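Local coordinates for protein MHC class I antigen (Anolis carolinensis, PDB 7CPO) that probably presents peptides to T cells, holding a bound peptide in the groove of its alpha 1 and alpha 2 domains, as class I MHC molecules do, at residues K54-K57 with Y62-R65; L132-A137 with K147-F152. All coordinates share one frame; numbering follows the deposited sequence.

Contact 1. Residues K54-K57 with Y62-R65; sequences KVEK and YWER
Val55 and Glu56 meet the first turn of helix 62-87 with two neighbouring side chains, one greasy and one charged. From CB, Val55 forks over one face of the Tyr62 ring: CG1 lies over the face, 3.8 Å from the centroid of that ring, in a CH-pi contact. CG2 covers another part of the same face and comes 3.6 Å from Tyr62 CD1. Tyr62 swings its ring under both methyls because its CG is anti to the backbone N (chi1 -177°). Its hydroxyl forms hydrogen bonds with those of Tyr173 and Tyr45.

Glu56 works at the edge of the indole instead. Beyond CB, its CG already lies 3.5 Å from Trp63 NE1, and the extended chain carries CD and OE2 onward. At the tip, OE2 accepts a hydrogen bond from Trp63 NE1 at 2.7 Å and 150°, on its anti side but tilted out of both the carboxylate and indole planes, which stand 75° apart. Val55 also packs on Trp169 and Tyr176 of helix 152-176. Together these contacts tie the loop after strand 44-47 to the start of the alpha 1 helix, at one end of the class I peptide groove.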
loop_
_atom_site.group_PDB
_atom_site.type_symbol
_atom_site.label_atom_id
_atom_site.label_comp_id
_atom_site.label_asym_id
_atom_site.label_seq_id
_atom_site.Cartn_x
_atom_site.Cartn_y
_atom_site.Cartn_z
ATOM N N LYS A 54 7.979 22.582 0.691
ATOM C CA LYS A 54 7.292 23.850 0.878
ATOM C C LYS A 54 6.915 24.097 2.341
ATOM O O LYS A 54 6.632 25.244 2.718
ATOM C CB LYS A 54 6.043 23.894 0.006
ATOM C CG LYS A 54 6.295 23.858 -1.488
ATOM C CD LYS A 54 4.944 23.968 -2.205
ATOM C CE LYS A 54 5.098 23.804 -3.693
ATOM N NZ LYS A 54 3.789 23.706 -4.371
ATOM N N VAL A 55 6.908 23.058 3.178
ATOM C CA VAL A 55 6.617 23.244 4.596
ATOM C C VAL A 55 7.698 24.042 5.313
ATOM O O VAL A 55 7.496 24.458 6.452
ATOM C CB VAL A 55 6.417 21.871 5.275
ATOM C CG1 VAL A 55 7.754 21.224 5.573
ATOM C CG2 VAL A 55 5.611 22.015 6.522
ATOM N N GLU A 56 8.834 24.293 4.660
ATOM C CA GLU A 56 9.996 24.805 5.377
ATOM C C GLU A 56 9.963 26.317 5.556
ATOM O O GLU A 56 10.538 26.828 6.529
ATOM C CB GLU A 56 11.277 24.389 4.658
ATOM C CG GLU A 56 11.605 22.921 4.833
ATOM C CD GLU A 56 12.516 22.385 3.749
ATOM O OE1 GLU A 56 13.242 23.195 3.116
ATOM O OE2 GLU A 56 12.499 21.149 3.533
ATOM N N LYS A 57 9.301 27.043 4.646
ATOM C CA LYS A 57 9.227 28.492 4.784
ATOM C C LYS A 57 8.644 28.884 6.144
ATOM O O LYS A 57 9.266 29.635 6.903
ATOM C CB LYS A 57 8.405 29.083 3.644
ATOM C CG LYS A 57 8.493 30.599 3.554
ATOM C CD LYS A 57 7.328 31.196 2.774
ATOM C CE LYS A 57 5.995 30.632 3.287
ATOM N NZ LYS A 57 5.007 31.679 3.688
ATOM N N TYR A 62 10.332 21.562 10.873
ATOM C CA TYR A 62 9.500 20.409 10.539
ATOM C C TYR A 62 10.274 19.090 10.566
ATOM O O TYR A 62 9.814 18.100 11.149
ATOM C CB TYR A 62 8.884 20.645 9.161
ATOM C CG TYR A 62 7.929 19.586 8.682
ATOM C CD1 TYR A 62 6.583 19.606 9.056
ATOM C CD2 TYR A 62 8.356 18.581 7.815
ATOM C CE1 TYR A 62 5.693 18.639 8.591
ATOM C CE2 TYR A 62 7.470 17.612 7.337
ATOM C CZ TYR A 62 6.142 17.654 7.726
ATOM O OH TYR A 62 5.280 16.688 7.266
ATOM N N TRP A 63 11.450 19.054 9.933
ATOM C CA TRP A 63 12.179 17.795 9.803
ATOM C C TRP A 63 12.785 17.351 11.135
ATOM O O TRP A 63 12.771 16.154 11.456
ATOM C CB TRP A 63 13.240 17.928 8.707
ATOM C CG TRP A 63 12.597 18.306 7.402
ATOM C CD1 TRP A 63 12.697 19.505 6.749
ATOM C CD2 TRP A 63 11.689 17.504 6.628
ATOM N NE1 TRP A 63 11.936 19.484 5.600
ATOM C CE2 TRP A 63 11.302 18.268 5.511
ATOM C CE3 TRP A 63 11.194 16.202 6.757
ATOM C CZ2 TRP A 63 10.431 17.776 4.539
ATOM C CZ3 TRP A 63 10.340 15.718 5.797
ATOM C CH2 TRP A 63 9.961 16.506 4.702
ATOM N N GLU A 64 13.299 18.289 11.936
ATOM C CA GLU A 64 13.824 17.906 13.241
ATOM C C GLU A 64 12.709 17.427 14.164
ATOM O O GLU A 64 12.850 16.391 14.830
ATOM C CB GLU A 64 14.588 19.065 13.894
ATOM C CG GLU A 64 15.839 19.474 13.165
ATOM C CD GLU A 64 16.834 18.334 12.950
ATOM O OE1 GLU A 64 17.099 17.543 13.896
ATOM O OE2 GLU A 64 17.353 18.246 11.811
ATOM N N ARG A 65 11.601 18.179 14.235
ATOM C CA ARG A 65 10.508 17.796 15.132
ATOM C C ARG A 65 9.972 16.408 14.788
ATOM O O ARG A 65 9.883 15.535 15.659
ATOM C CB ARG A 65 9.388 18.840 15.091
ATOM C CG ARG A 65 8.371 18.720 16.237
ATOM C CD ARG A 65 7.598 20.025 16.404
ATOM N NE ARG A 65 7.031 20.354 15.123
ATOM C CZ ARG A 65 7.268 21.465 14.448
ATOM N NH1 ARG A 65 8.018 22.411 14.970
ATOM N NH2 ARG A 65 6.723 21.625 13.253
#

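Contact 2. Residues L132-A137 with K147-F152; sequences LTWMAA and KWDADF
Trp134 and Trp148 pack against each other where the edge strand of the alpha 1/alpha 2 platform, 133-136, runs beneath the short helix 141-149 of the alpha 2 domain, part of the class I MHC groove wall. This is the tight part of the contact. Trp148 turns the edge of its indole toward the face of Trp134, an edge-to-face pair with six-membered rings 4.6 Å apart between centroids and planes at 61°. Trp148 CE3 leads, 3.6 Å from Trp134 CZ3. Nearer the backbone, Trp148 CB lies over the five-membered ring of Trp134, 3.6 Å from its centroid, so one residue covers both halves of the indole. Ile125 of strand 122-128 touches both tryptophans. Their ring nitrogens are also occupied: Trp134 NE1 donates to Asn155 OD1, and Trp148 NE1 to the backbone of the bound peptide.

The loose part is at Thr133, whose CA comes 3.5 Å from Asp149 OD1 while its hydroxyl pairs with that of Thr131. Asp149 itself is the firm grip at this partly exposed rim. OD2 forms a salt bridge with Lys145, whose NZ also bonds Trp134 O. Trp134 holds its CG beside the backbone N (chi1 -64°), which keeps CD1 close, 3.4 Å from Asp149 OD1 at the ring edge. That same OD1 accepts the hydrogen bond from Trp134 N nearly along its own C-O axis, at 2.9 Å and 148°.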
loop_
_atom_site.group_PDB
_atom_site.type_symbol
_atom_site.label_atom_id
_atom_site.label_comp_id
_atom_site.label_asym_id
_atom_site.label_seq_id
_atom_site.Cartn_x
_atom_site.Cartn_y
_atom_site.Cartn_z
ATOM N N LEU A 132 -14.236 8.829 23.739
ATOM C CA LEU A 132 -12.948 8.999 24.408
ATOM C C LEU A 132 -12.624 7.820 25.323
ATOM O O LEU A 132 -12.191 7.988 26.465
ATOM C CB LEU A 132 -12.899 10.312 25.177
ATOM C CG LEU A 132 -12.552 11.536 24.332
ATOM C CD1 LEU A 132 -12.418 12.750 25.211
ATOM C CD2 LEU A 132 -11.287 11.316 23.513
ATOM N N THR A 133 -12.832 6.607 24.809
ATOM C CA THR A 133 -12.443 5.379 25.492
ATOM C C THR A 133 -11.703 4.487 24.506
ATOM O O THR A 133 -11.712 4.725 23.293
ATOM C CB THR A 133 -13.653 4.621 26.063
ATOM O OG1 THR A 133 -14.535 4.257 24.999
ATOM C CG2 THR A 133 -14.413 5.479 27.076
ATOM N N TRP A 134 -11.084 3.427 25.020
ATOM C CA TRP A 134 -10.300 2.519 24.193
ATOM C C TRP A 134 -10.997 1.169 24.061
ATOM O O TRP A 134 -11.565 0.657 25.030
ATOM C CB TRP A 134 -8.888 2.342 24.775
ATOM C CG TRP A 134 -8.059 3.635 24.765
ATOM C CD1 TRP A 134 -8.089 4.635 25.696
ATOM C CD2 TRP A 134 -7.108 4.045 23.769
ATOM N NE1 TRP A 134 -7.213 5.641 25.348
ATOM C CE2 TRP A 134 -6.592 5.302 24.172
ATOM C CE3 TRP A 134 -6.635 3.468 22.573
ATOM C CZ2 TRP A 134 -5.628 5.997 23.422
ATOM C CZ3 TRP A 134 -5.678 4.156 21.833
ATOM C CH2 TRP A 134 -5.188 5.411 22.262
ATOM N N MET A 135 -10.955 0.598 22.854
ATOM C CA MET A 135 -11.467 -0.743 22.585
ATOM C C MET A 135 -10.318 -1.748 22.601
ATOM O O MET A 135 -9.513 -1.797 21.667
ATOM C CB MET A 135 -12.179 -0.807 21.236
ATOM C CG MET A 135 -13.155 0.294 20.994
ATOM S SD MET A 135 -13.665 0.281 19.273
ATOM C CE MET A 135 -13.736 -1.498 18.949
ATOM N N ALA A 136 -10.282 -2.578 23.636
ATOM C CA ALA A 136 -9.340 -3.684 23.726
ATOM C C ALA A 136 -9.884 -4.889 22.977
ATOM O O ALA A 136 -11.072 -5.205 23.066
ATOM C CB ALA A 136 -9.097 -4.060 25.189
ATOM N N ALA A 137 -9.011 -5.574 22.250
ATOM C CA ALA A 137 -9.474 -6.697 21.446
ATOM C C ALA A 137 -9.563 -7.994 22.241
ATOM O O ALA A 137 -10.286 -8.904 21.827
ATOM C CB ALA A 137 -8.567 -6.886 20.219
ATOM N N LYS A 147 -4.846 1.914 31.913
ATOM C CA LYS A 147 -4.004 3.072 31.981
ATOM C C LYS A 147 -4.539 4.133 31.039
ATOM O O LYS A 147 -4.751 5.282 31.444
ATOM C CB LYS A 147 -2.600 2.584 31.663
ATOM C CG LYS A 147 -2.388 1.203 32.330
ATOM C CD LYS A 147 -0.941 0.896 32.508
ATOM C CE LYS A 147 -0.367 0.267 31.257
ATOM N NZ LYS A 147 1.108 0.051 31.435
ATOM N N TRP A 148 -4.938 3.717 29.838
ATOM C CA TRP A 148 -5.253 4.693 28.806
ATOM C C TRP A 148 -6.654 5.274 28.971
ATOM O O TRP A 148 -6.841 6.477 28.763
ATOM C CB TRP A 148 -5.062 4.071 27.431
ATOM C CG TRP A 148 -3.638 3.798 27.125
ATOM C CD1 TRP A 148 -2.571 3.912 27.982
ATOM C CD2 TRP A 148 -3.099 3.389 25.864
ATOM N NE1 TRP A 148 -1.404 3.581 27.331
ATOM C CE2 TRP A 148 -1.700 3.259 26.030
ATOM C CE3 TRP A 148 -3.661 3.114 24.610
ATOM C CZ2 TRP A 148 -0.859 2.874 24.986
ATOM C CZ3 TRP A 148 -2.819 2.730 23.568
ATOM C CH2 TRP A 148 -1.437 2.609 23.765
ATOM N N ASP A 149 -7.642 4.459 29.361
ATOM C CA ASP A 149 -8.964 5.015 29.653
ATOM C C ASP A 149 -8.876 6.109 30.700
ATOM O O ASP A 149 -9.588 7.114 30.614
ATOM C CB ASP A 149 -9.923 3.935 30.148
ATOM C CG ASP A 149 -10.682 3.241 29.018
ATOM O OD1 ASP A 149 -10.488 3.620 27.831
ATOM O OD2 ASP A 149 -11.449 2.283 29.323
ATOM N N ALA A 150 -7.989 5.955 31.674
ATOM C CA ALA A 150 -7.893 6.915 32.765
ATOM C C ALA A 150 -7.054 8.146 32.447
ATOM O O ALA A 150 -7.026 9.067 33.271
ATOM C CB ALA A 150 -7.327 6.227 34.006
ATOM N N ASP A 151 -6.371 8.194 31.301
ATOM C CA ASP A 151 -5.509 9.334 30.963
ATOM C C ASP A 151 -6.296 10.352 30.134
ATOM O O ASP A 151 -6.055 10.549 28.940
ATOM C CB ASP A 151 -4.262 8.857 30.227
ATOM C CG ASP A 151 -3.161 9.888 30.215
ATOM O OD1 ASP A 151 -3.453 11.080 30.521
ATOM O OD2 ASP A 151 -2.004 9.515 29.904
ATOM N N PHE A 152 -7.235 11.020 30.820
ATOM C CA PHE A 152 -8.204 11.889 30.159
ATOM C C PHE A 152 -7.519 12.940 29.302
ATOM O O PHE A 152 -7.936 13.188 28.160
ATOM C CB PHE A 152 -9.114 12.559 31.203
ATOM C CG PHE A 152 -9.871 11.579 32.052
ATOM C CD1 PHE A 152 -10.316 10.370 31.504
ATOM C CD2 PHE A 152 -10.119 11.833 33.399
ATOM C CE1 PHE A 152 -11.000 9.438 32.283
ATOM C CE2 PHE A 152 -10.808 10.907 34.176
ATOM C CZ PHE A 152 -11.241 9.705 33.621
#

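How the contacts relate
Contacts 1 and 2 lie in series along the chain, both within the alpha 1/alpha 2 region, with centres 32 Å apart and nearest atoms about 19 Å apart, so neither touches the other. Helix 152-176 borders both, and each lies beside the peptide groove. The bound peptide is reached from both places, partly by neighbours in the segments that do not themselves touch across their contact. At contact 1, Arg65 NE hydrogen-bonds one of the peptide's polar side chains. At contact 2, Lys147 NZ forms a salt bridge with the peptide backbone and Asp151 OD2 another with one of its basic side chains.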